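PDB 4LIH: gamma-glutamyl-gamma-aminobutyraldehyde dehydrogenase from Burkholderia cenocepacia, which probably oxidises aldehydes such as gamma-glutamyl-gamma-aminobutyraldehyde to the corresponding carboxylic acids with NAD(P)+ as electron acceptor. Local coordinates for residues 183-188 against 246-251; 290-295 against 437-442. All blocks are in the same frame, centred on the assembly; numbering follows the deposited sequence.

Contact 1 (183-188 against 246-251)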
loop_
_atom_site.group_PDB
_atom_site.type_symbol
_atom_site.label_atom_id
_atom_site.label_comp_id
_atom_site.label_asym_id
_atom_site.label_seq_id
_atom_site.Cartn_x
_atom_site.Cartn_y
_atom_site.Cartn_z
ATOM N N ALA A 183 16.574 19.635 -8.012
ATOM C CA ALA A 183 16.325 18.843 -6.812
ATOM C C ALA A 183 15.157 17.847 -6.994
ATOM O O ALA A 183 15.176 16.765 -6.443
ATOM C CB ALA A 183 16.027 19.767 -5.669
ATOM N N TRP A 184 14.127 18.222 -7.758
ATOM C CA TRP A 184 13.010 17.274 -8.058
ATOM C C TRP A 184 13.511 16.014 -8.788
ATOM O O TRP A 184 12.933 14.933 -8.648
ATOM C CB TRP A 184 11.927 17.947 -8.927
ATOM C CG TRP A 184 10.997 18.800 -8.156
ATOM C CD1 TRP A 184 11.192 19.285 -6.893
ATOM C CD2 TRP A 184 9.719 19.288 -8.576
ATOM N NE1 TRP A 184 10.123 20.064 -6.514
ATOM C CE2 TRP A 184 9.198 20.066 -7.520
ATOM C CE3 TRP A 184 8.973 19.166 -9.760
ATOM C CZ2 TRP A 184 7.948 20.719 -7.592
ATOM C CZ3 TRP A 184 7.702 19.786 -9.821
ATOM C CH2 TRP A 184 7.228 20.565 -8.744
ATOM N N LYS A 185 14.561 16.177 -9.589
ATOM C CA LYS A 185 15.276 15.031 -10.166
ATOM C C LYS A 185 16.238 14.375 -9.181
ATOM O O LYS A 185 16.131 13.182 -8.915
ATOM C CB LYS A 185 16.050 15.389 -11.437
ATOM C CG LYS A 185 15.297 16.157 -12.522
ATOM C CD LYS A 185 13.955 15.597 -12.895
ATOM C CE LYS A 185 13.381 16.434 -14.019
ATOM N NZ LYS A 185 11.960 16.103 -14.285
ATOM N N PHE A 186 17.193 15.117 -8.630
ATOM C CA PHE A 186 18.261 14.452 -7.867
ATOM C C PHE A 186 17.848 13.973 -6.465
ATOM O O PHE A 186 18.491 13.092 -5.901
ATOM C CB PHE A 186 19.563 15.288 -7.842
ATOM C CG PHE A 186 19.487 16.606 -7.104
ATOM C CD1 PHE A 186 19.246 16.667 -5.732
ATOM C CD2 PHE A 186 19.795 17.795 -7.758
ATOM C CE1 PHE A 186 19.230 17.879 -5.081
ATOM C CE2 PHE A 186 19.786 19.007 -7.100
ATOM C CZ PHE A 186 19.520 19.057 -5.757
ATOM N N GLY A 187 16.864 14.618 -5.882
ATOM C CA GLY A 187 16.298 14.190 -4.578
ATOM C C GLY A 187 15.848 12.750 -4.598
ATOM O O GLY A 187 16.420 11.890 -3.912
ATOM N N PRO A 188 14.877 12.437 -5.457
ATOM C CA PRO A 188 14.511 11.001 -5.516
ATOM C C PRO A 188 15.579 10.077 -6.135
ATOM O O PRO A 188 15.754 8.934 -5.692
ATOM C CB PRO A 188 13.267 11.010 -6.391
ATOM C CG PRO A 188 13.281 12.314 -7.138
ATOM C CD PRO A 188 13.923 13.296 -6.188
ATOM N N CYS A 246 19.192 5.949 -17.469
ATOM C CA CYS A 246 17.945 6.696 -17.329
ATOM C C CYS A 246 18.217 8.135 -17.581
ATOM O O CYS A 246 19.218 8.616 -17.144
ATOM C CB CYS A 246 17.383 6.534 -15.911
ATOM S SG CYS A 246 16.086 7.698 -15.515
ATOM N N ILE A 247 17.341 8.827 -18.312
ATOM C CA ILE A 247 17.469 10.254 -18.502
ATOM C C ILE A 247 16.130 10.914 -18.125
ATOM O O ILE A 247 15.077 10.509 -18.641
ATOM C CB ILE A 247 17.937 10.661 -19.939
ATOM C CG1 ILE A 247 18.154 12.173 -19.988
ATOM C CG2 ILE A 247 16.909 10.241 -21.001
ATOM C CD1 ILE A 247 19.062 12.652 -21.090
ATOM N N ALA A 248 16.200 11.890 -17.229
ATOM C CA ALA A 248 15.063 12.701 -16.742
ATOM C C ALA A 248 15.240 14.151 -17.187
ATOM O O ALA A 248 16.263 14.757 -16.881
ATOM C CB ALA A 248 14.993 12.631 -15.214
ATOM N N PHE A 249 14.248 14.689 -17.921
ATOM C CA PHE A 249 14.323 15.977 -18.602
ATOM C C PHE A 249 13.083 16.797 -18.260
ATOM O O PHE A 249 11.974 16.276 -18.146
ATOM C CB PHE A 249 14.418 15.739 -20.122
ATOM C CG PHE A 249 14.255 16.978 -20.978
ATOM C CD1 PHE A 249 15.323 17.762 -21.267
ATOM C CD2 PHE A 249 13.024 17.310 -21.533
ATOM C CE1 PHE A 249 15.204 18.885 -22.054
ATOM C CE2 PHE A 249 12.890 18.421 -22.335
ATOM C CZ PHE A 249 13.987 19.225 -22.595
ATOM N N THR A 250 13.289 18.086 -18.050
ATOM C CA THR A 250 12.208 19.046 -17.973
ATOM C C THR A 250 12.605 20.128 -18.926
ATOM O O THR A 250 13.740 20.588 -18.855
ATOM C CB THR A 250 12.009 19.635 -16.571
ATOM O OG1 THR A 250 11.690 18.584 -15.648
ATOM C CG2 THR A 250 10.850 20.672 -16.540
ATOM N N GLY A 251 11.677 20.536 -19.809
ATOM C CA GLY A 251 11.981 21.489 -20.884
ATOM C C GLY A 251 10.888 21.547 -21.935
ATOM O O GLY A 251 9.759 21.209 -21.650
#

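Contact 2 (290-295 against 437-442)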
loop_
_atom_site.group_PDB
_atom_site.type_symbol
_atom_site.label_atom_id
_atom_site.label_comp_id
_atom_site.label_asym_id
_atom_site.label_seq_id
_atom_site.Cartn_x
_atom_site.Cartn_y
_atom_site.Cartn_z
ATOM N N LEU A 290 -14.480 35.392 -4.886
ATOM C CA LEU A 290 -14.127 35.911 -6.216
ATOM C C LEU A 290 -12.865 36.782 -6.189
ATOM O O LEU A 290 -12.133 36.871 -7.191
ATOM C CB LEU A 290 -15.296 36.705 -6.775
ATOM C CG LEU A 290 -15.469 36.797 -8.278
ATOM C CD1 LEU A 290 -15.806 35.433 -8.901
ATOM C CD2 LEU A 290 -16.587 37.795 -8.516
ATOM N N ASP A 291 -12.624 37.425 -5.041
ATOM C CA ASP A 291 -11.408 38.191 -4.828
ATOM C C ASP A 291 -10.182 37.303 -4.753
ATOM O O ASP A 291 -9.193 37.569 -5.447
ATOM C CB ASP A 291 -11.522 39.067 -3.572
ATOM C CG ASP A 291 -12.514 40.166 -3.759
ATOM O OD1 ASP A 291 -12.367 40.893 -4.758
ATOM O OD2 ASP A 291 -13.459 40.281 -2.951
ATOM N N ARG A 292 -10.248 36.252 -3.936
ATOM C CA ARG A 292 -9.141 35.274 -3.895
ATOM C C ARG A 292 -8.947 34.660 -5.270
ATOM O O ARG A 292 -7.821 34.533 -5.740
ATOM C CB ARG A 292 -9.338 34.164 -2.850
ATOM C CG ARG A 292 -8.137 33.204 -2.776
ATOM C CD ARG A 292 -8.059 32.413 -1.461
ATOM N NE ARG A 292 -9.098 31.394 -1.342
ATOM C CZ ARG A 292 -9.051 30.187 -1.926
ATOM N NH1 ARG A 292 -8.006 29.848 -2.619
ATOM N NH2 ARG A 292 -10.050 29.308 -1.787
ATOM N N ALA A 293 -10.038 34.287 -5.924
ATOM C CA ALA A 293 -9.920 33.713 -7.267
ATOM C C ALA A 293 -9.221 34.650 -8.252
ATOM O O ALA A 293 -8.410 34.189 -9.048
ATOM C CB ALA A 293 -11.274 33.253 -7.797
ATOM N N ALA A 294 -9.529 35.964 -8.215
ATOM C CA ALA A 294 -8.929 36.926 -9.149
ATOM C C ALA A 294 -7.469 37.135 -8.840
ATOM O O ALA A 294 -6.655 37.199 -9.762
ATOM C CB ALA A 294 -9.644 38.274 -9.103
ATOM N N GLN A 295 -7.139 37.265 -7.550
ATOM C CA GLN A 295 -5.753 37.371 -7.116
ATOM C C GLN A 295 -4.945 36.151 -7.472
ATOM O O GLN A 295 -3.824 36.277 -7.920
ATOM C CB GLN A 295 -5.659 37.649 -5.619
ATOM C CG GLN A 295 -6.089 39.092 -5.319
ATOM C CD GLN A 295 -6.349 39.340 -3.875
ATOM O OE1 GLN A 295 -6.119 38.464 -3.023
ATOM N NE2 GLN A 295 -6.874 40.540 -3.568
ATOM N N ALA A 437 -7.502 23.813 -13.279
ATOM C CA ALA A 437 -8.216 24.173 -12.036
ATOM C C ALA A 437 -9.669 24.520 -12.251
ATOM O O ALA A 437 -10.052 24.877 -13.372
ATOM C CB ALA A 437 -7.509 25.332 -11.388
ATOM N N VAL A 438 -10.493 24.350 -11.194
ATOM C CA VAL A 438 -11.884 24.758 -11.217
ATOM C C VAL A 438 -12.243 25.432 -9.891
ATOM O O VAL A 438 -11.758 25.024 -8.829
ATOM C CB VAL A 438 -12.878 23.603 -11.548
ATOM C CG1 VAL A 438 -12.749 22.429 -10.570
ATOM C CG2 VAL A 438 -14.275 24.169 -11.675
ATOM N N TRP A 439 -13.012 26.520 -9.994
ATOM C CA TRP A 439 -13.468 27.263 -8.806
ATOM C C TRP A 439 -14.971 27.203 -8.698
ATOM O O TRP A 439 -15.682 27.760 -9.552
ATOM C CB TRP A 439 -13.033 28.732 -8.835
ATOM C CG TRP A 439 -11.533 28.929 -8.873
ATOM C CD1 TRP A 439 -10.708 28.623 -9.913
ATOM C CD2 TRP A 439 -10.678 29.402 -7.810
ATOM N NE1 TRP A 439 -9.436 28.922 -9.597
ATOM C CE2 TRP A 439 -9.364 29.363 -8.300
ATOM C CE3 TRP A 439 -10.905 29.866 -6.506
ATOM C CZ2 TRP A 439 -8.266 29.821 -7.554
ATOM C CZ3 TRP A 439 -9.820 30.279 -5.739
ATOM C CH2 TRP A 439 -8.506 30.239 -6.264
ATOM N N THR A 440 -15.454 26.583 -7.617
ATOM C CA THR A 440 -16.870 26.370 -7.379
ATOM C C THR A 440 -17.093 26.017 -5.913
ATOM O O THR A 440 -16.265 25.348 -5.283
ATOM C CB THR A 440 -17.465 25.257 -8.272
ATOM O OG1 THR A 440 -18.870 25.143 -8.027
ATOM C CG2 THR A 440 -16.789 23.875 -8.030
ATOM N N SER A 441 -18.237 26.468 -5.380
ATOM C CA SER A 441 -18.634 26.133 -4.029
ATOM C C SER A 441 -19.414 24.818 -3.949
ATOM O O SER A 441 -19.673 24.328 -2.852
ATOM C CB SER A 441 -19.460 27.295 -3.415
ATOM O OG SER A 441 -20.620 27.516 -4.199
ATOM N N ASN A 442 -19.789 24.253 -5.096
ATOM C CA ASN A 442 -20.732 23.144 -5.163
ATOM C C ASN A 442 -19.983 21.823 -5.097
ATOM O O ASN A 442 -19.061 21.613 -5.850
ATOM C CB ASN A 442 -21.540 23.207 -6.460
ATOM C CG ASN A 442 -22.621 22.151 -6.536
ATOM O OD1 ASN A 442 -22.389 21.028 -6.970
ATOM N ND2 ASN A 442 -23.826 22.505 -6.101
#

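Contact 1 (183-188 against 246-251)
K185 reaches from helix 178-191 to strand 246-250, where its NZ donates a hydrogen bond to T250 OG1, a clear example of one long side chain bridging the 9.6 Å between two axes. The tight part is the outer half of the lysine. Its CD rests on the methyl of A248, 3.9 Å from CB, and its NZ lies 2.8 Å from T250 OG1, with CE following 3.2 Å from the same oxygen. A bend about the CB-CG bond (chi2 -49°) swings the chain toward the strand, after which CD, CE and NZ run out extended. The backbones, by contrast, stay apart and run nearly antiparallel, at 152°. This looser side is not an opening to solvent, since all the touching residues are buried; A183, F186 and P188 turn to helix 121-142. NZ has a second partner in D484, with which it forms a salt bridge, while A171 and Y493 touch the lysine's side chain. T250 and K185 both touch E274, and a bound MES lies about 5 Å from the threonine side chain. The chemistry implies that the hydroxyl of T250 and the carboxylate of D484 together fix the position of NZ beside E274, the predicted active-site residue.

Contact 2 (290-295 against 437-442)
R292 starts with CG anti to its backbone N and bends sharply about the CG-CD bond (chi3 71°), which brings the guanidinium to the CZ3/CH2 end of the W439 indole; W439, with CG beside its backbone N (chi1 -61°), extends that indole toward helix 290-302. There the six-membered ring lies under A293. CB of A293 stands 3.9 Å from the centroid of that ring, a CH-pi contact over the face, and is nearest to W439 CE3 at 3.6 Å. At the far end of the indole, W439 CZ3 sits under one face of the R292 guanidinium, 3.6 Å from NH1. The two planes are tilted 47° from each other, so this is oblique packing and not a parallel stack. Polar partners fix both groups: R292 NH1 bonds to the carbonyl oxygen of N461, and W439 NE1 to OD1 of N281. The NE1 bond limits rotation of the indole, and its benzo ring packs on the helix. R502 of the third subunit brings a like charge close to R292. Beyond the strand, N442 N donates to T440 OG1 at 3.2 Å, nearly straight, forming an ST turn, and N442, at the N-cap of helix 443-452, accepts from T445 N through OD1; around S441 this turn also meets the second subunit. Helix 290-302 packing on strand 435-439 of a mixed sheet is the layered alpha/beta build of the aldehyde dehydrogenase fold, in what is probably its catalytic domain.

Overall arrangement
Contact 1 closes before contact 2 opens along the chain. Their centres lie 32 Å apart and their nearest atoms about 16 Å, so they do not touch. Each joins a helix to a strand of a different mixed sheet: contact 1 belongs to the sheet in which strand 246-250 runs between 157-172 and 270-274, contact 2 to the one in which 435-439 lies between 280-283 and 457-460. In the two-part build of aldehyde dehydrogenases, the sheet of contact 1 is probably that of the Rossmann-type cofactor-binding domain, and the sheet of contact 2 that of the catalytic domain. Contact 1 sits near the predicted active-site residue E274; contact 2 lies away from it, where neighbouring subunits approach.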